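Local coordinates for zinc-binding protein TroA (Treponema pallidum, PDB 1K0F), which binds zinc with high affinity and specificity in the periplasm and delivers it to the membrane permease of the TroABC transporter, at residues Pro126-Thr129 against Arg130-Thr133; Asp147-Val150 against Arg151-Ala154. All coordinates share one frame; numbering follows the deposited sequence.

Contact 1: residues Pro126-Thr129 against Arg130-Thr133; sequences PGKT and REFT
Lys128 and Phe132 pack one turn apart at the start of helix 129-156, the long helix that forms the backbone of this two-lobed metal-binding protein. Lys128 holds the N-cap position, and the turn before it joins the helix to the end of helix 107-124. The aliphatic root of the lysine lies over one face of the Phe132 ring in a CH-pi contact, its CB 3.5 Å from the ring centroid and 16° off the ring normal. Further along, Lys128 CG comes to 3.4 Å from Phe132 CZ, so the chain follows the same face toward the far rim. The ring itself is buried, packed against Ile19 and Ala20 of helix 10-20 and Leu121 and Cys122 of helix 107-124; both side chains also touch Asp23. Lys128 O accepts from Phe132 N at 2.8 Å, tying the cap residue to the first turn. Beyond the ring, the lysine chain bends and crosses Glu131, with Lys128 CD 3.4 Å from Glu131 CD. With its CG between the backbone N and the carbonyl carbon (chi1 37°), the glutamate is brought across the lysine chain. Even so, Lys128 NZ stays 4.4 Å from Glu131 OE2, beyond a salt bridge. On another side of the turn, Thr129 OG1, placed beside its own backbone N (chi1 -70°), gives a hydrogen bond of 2.8 Å to Pro126 O, which also accepts from Thr129 N. Thr133 OG1 is hydrogen-bonded to Tyr118 OH of helix 107-124. Lys128 thus divides its chemistry: its methylenes cover an aromatic face, while its ammonium probably feels a loose attraction from Glu131.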
# COMPACT_ATOMS: atom_id res chain seq x y z
N PRO A 126 -10.72 2.15 -25.78
CA PRO A 126 -12.14 2.51 -25.87
C PRO A 126 -13.01 1.33 -26.26
O PRO A 126 -14.08 1.12 -25.69
CB PRO A 126 -12.16 3.61 -26.94
CG PRO A 126 -10.85 3.48 -27.67
CD PRO A 126 -9.89 3.05 -26.60
N GLY A 127 -12.55 0.57 -27.24
CA GLY A 127 -13.30 -0.58 -27.70
C GLY A 127 -13.42 -1.65 -26.64
O GLY A 127 -14.25 -2.55 -26.77
N LYS A 128 -12.61 -1.56 -25.60
CA LYS A 128 -12.65 -2.56 -24.53
C LYS A 128 -13.46 -2.12 -23.31
O LYS A 128 -13.36 -2.74 -22.25
CB LYS A 128 -11.22 -2.92 -24.10
CG LYS A 128 -10.92 -4.41 -24.08
CD LYS A 128 -11.54 -5.11 -25.28
CE LYS A 128 -10.61 -6.16 -25.87
NZ LYS A 128 -10.69 -6.17 -27.37
N THR A 129 -14.27 -1.07 -23.48
CA THR A 129 -15.09 -0.53 -22.39
C THR A 129 -16.06 -1.53 -21.74
O THR A 129 -16.17 -1.57 -20.51
CB THR A 129 -15.92 0.68 -22.87
OG1 THR A 129 -15.05 1.79 -23.11
CG2 THR A 129 -16.94 1.07 -21.82
N ARG A 130 -16.75 -2.33 -22.55
CA ARG A 130 -17.70 -3.30 -22.02
C ARG A 130 -17.05 -4.35 -21.12
O ARG A 130 -17.48 -4.57 -19.99
CB ARG A 130 -18.42 -4.00 -23.17
CG ARG A 130 -19.75 -4.60 -22.76
CD ARG A 130 -20.06 -5.83 -23.58
NE ARG A 130 -20.08 -5.53 -25.01
CZ ARG A 130 -20.81 -4.57 -25.56
NH1 ARG A 130 -21.58 -3.81 -24.79
NH2 ARG A 130 -20.77 -4.37 -26.87
N GLU A 131 -16.00 -4.99 -21.62
CA GLU A 131 -15.31 -6.01 -20.85
C GLU A 131 -14.48 -5.40 -19.73
O GLU A 131 -14.25 -6.05 -18.71
CB GLU A 131 -14.42 -6.86 -21.77
CG GLU A 131 -13.73 -6.08 -22.88
CD GLU A 131 -14.55 -6.05 -24.14
OE1 GLU A 131 -15.38 -5.12 -24.29
OE2 GLU A 131 -14.36 -6.94 -25.00
N PHE A 132 -14.02 -4.17 -19.92
CA PHE A 132 -13.23 -3.51 -18.89
C PHE A 132 -14.15 -2.95 -17.83
O PHE A 132 -13.71 -2.62 -16.73
CB PHE A 132 -12.40 -2.37 -19.48
CG PHE A 132 -11.15 -2.83 -20.17
CD1 PHE A 132 -10.81 -4.17 -20.20
CD2 PHE A 132 -10.32 -1.91 -20.79
CE1 PHE A 132 -9.65 -4.59 -20.84
CE2 PHE A 132 -9.16 -2.31 -21.43
CZ PHE A 132 -8.82 -3.66 -21.46
N THR A 133 -15.42 -2.84 -18.18
CA THR A 133 -16.41 -2.31 -17.26
C THR A 133 -16.94 -3.41 -16.37
O THR A 133 -16.88 -3.32 -15.15
CB THR A 133 -17.59 -1.68 -18.00
OG1 THR A 133 -17.22 -0.39 -18.49
CG2 THR A 133 -18.79 -1.53 -17.07

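Contact 2: residues Asp147-Val150 against Arg151-Ala154; sequences DAYV and RRKA
The Tyr149 ring carries Lys153 CG over one face and has Arg152 NH2 at its edge, near the ring plane, all within a turn well along helix 129-156. Lys153 lies one turn on and runs alongside the ring, its CG 3.9 Å from the centroid in a CH-pi contact, 20° off the normal. Its CE passes 3.4 Å from Tyr149 OH, a hydroxyl that is hydrogen-bonded to Asp269 of helix 260-273. The guanidinium of Arg152 stands steeply to the ring, the planes 77° apart, with NH2 3.9 Å from Tyr149 CD1 and Tyr149 CA at the guanidinium's own edge. Asp147 and Arg151 form an i to i+4 salt bridge on another side of the helix. There the carboxylate, carried by a CG anti to the backbone N (chi1 179°), meets the edge of the guanidinium, and OD1 has its own hydrogen bond from Tyr178 OH. Between these polar groups, Val150 packs into Val264 and Ile268 of helix 260-273 and Phe174 of helix 172-178. The helical bond from Lys153 N to Tyr149 O, 2.6 Å, joins the same two residues as the CH-pi contact. In the salt bridge, Asp147 OD2 stands 3.4 Å from Arg151 NH1.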
# COMPACT_ATOMS: atom_id res chain seq x y z
N ASP A 147 -13.18 -4.82 2.00
CA ASP A 147 -13.33 -3.78 2.99
C ASP A 147 -14.19 -4.30 4.13
O ASP A 147 -13.92 -4.04 5.30
CB ASP A 147 -13.98 -2.55 2.38
CG ASP A 147 -14.17 -1.46 3.40
OD1 ASP A 147 -13.26 -0.61 3.55
OD2 ASP A 147 -15.23 -1.47 4.06
N ALA A 148 -15.24 -5.03 3.78
CA ALA A 148 -16.15 -5.57 4.78
C ALA A 148 -15.38 -6.48 5.71
O ALA A 148 -15.39 -6.30 6.93
CB ALA A 148 -17.27 -6.34 4.10
N TYR A 149 -14.71 -7.46 5.12
CA TYR A 149 -13.92 -8.45 5.84
C TYR A 149 -12.94 -7.80 6.80
O TYR A 149 -12.89 -8.14 7.97
CB TYR A 149 -13.19 -9.33 4.82
CG TYR A 149 -12.20 -10.33 5.40
CD1 TYR A 149 -12.60 -11.63 5.70
CD2 TYR A 149 -10.86 -9.99 5.58
CE1 TYR A 149 -11.69 -12.58 6.16
CE2 TYR A 149 -9.94 -10.93 6.04
CZ TYR A 149 -10.36 -12.22 6.32
OH TYR A 149 -9.44 -13.16 6.75
N VAL A 150 -12.16 -6.84 6.29
CA VAL A 150 -11.17 -6.15 7.11
C VAL A 150 -11.80 -5.41 8.27
O VAL A 150 -11.16 -5.19 9.30
CB VAL A 150 -10.34 -5.16 6.27
CG1 VAL A 150 -9.36 -4.40 7.17
CG2 VAL A 150 -9.59 -5.90 5.18
N ARG A 151 -13.06 -5.00 8.11
CA ARG A 151 -13.73 -4.31 9.20
C ARG A 151 -14.21 -5.38 10.17
O ARG A 151 -13.96 -5.30 11.37
CB ARG A 151 -14.91 -3.48 8.70
CG ARG A 151 -15.27 -2.35 9.67
CD ARG A 151 -16.24 -1.33 9.05
NE ARG A 151 -15.76 0.04 9.18
CZ ARG A 151 -15.44 0.82 8.14
NH1 ARG A 151 -15.56 0.35 6.90
NH2 ARG A 151 -15.02 2.06 8.34
N ARG A 152 -14.91 -6.38 9.64
CA ARG A 152 -15.40 -7.48 10.47
C ARG A 152 -14.20 -7.93 11.29
O ARG A 152 -14.18 -7.81 12.51
CB ARG A 152 -15.90 -8.63 9.59
CG ARG A 152 -16.11 -9.95 10.33
CD ARG A 152 -16.76 -11.00 9.43
NE ARG A 152 -16.40 -10.81 8.03
CZ ARG A 152 -16.92 -11.50 7.01
NH1 ARG A 152 -17.85 -12.42 7.23
NH2 ARG A 152 -16.52 -11.26 5.77
N LYS A 153 -13.19 -8.44 10.58
CA LYS A 153 -11.95 -8.91 11.19
C LYS A 153 -11.45 -7.95 12.28
O LYS A 153 -11.27 -8.35 13.43
CB LYS A 153 -10.87 -9.06 10.12
CG LYS A 153 -10.72 -10.48 9.62
CD LYS A 153 -9.96 -11.31 10.64
CE LYS A 153 -9.74 -12.72 10.14
NZ LYS A 153 -8.62 -13.39 10.87
N ALA A 154 -11.24 -6.70 11.92
CA ALA A 154 -10.78 -5.72 12.88
C ALA A 154 -11.68 -5.75 14.11
O ALA A 154 -11.20 -5.69 15.24
CB ALA A 154 -10.78 -4.33 12.26

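Overall arrangement
Both contacts belong to helix 129-156, contact 1 at its start and contact 2 well along it, with centres 31 Å apart and nearest atoms about 18 Å apart. Contact 1 is a surface feature in which a single buried residue, Phe132, fastens the helix start to helices 10-20 and 107-124. Contact 2 is partly buried and nearer the centre of the chain, where the same helix meets helices 172-178 and 260-273. Each sets a lysine methylene over an aromatic face, but the order is reversed: the lysine precedes the ring in contact 1 and follows it in contact 2. Only contact 2 contains a salt bridge. Both lie away from the zinc-binding residues.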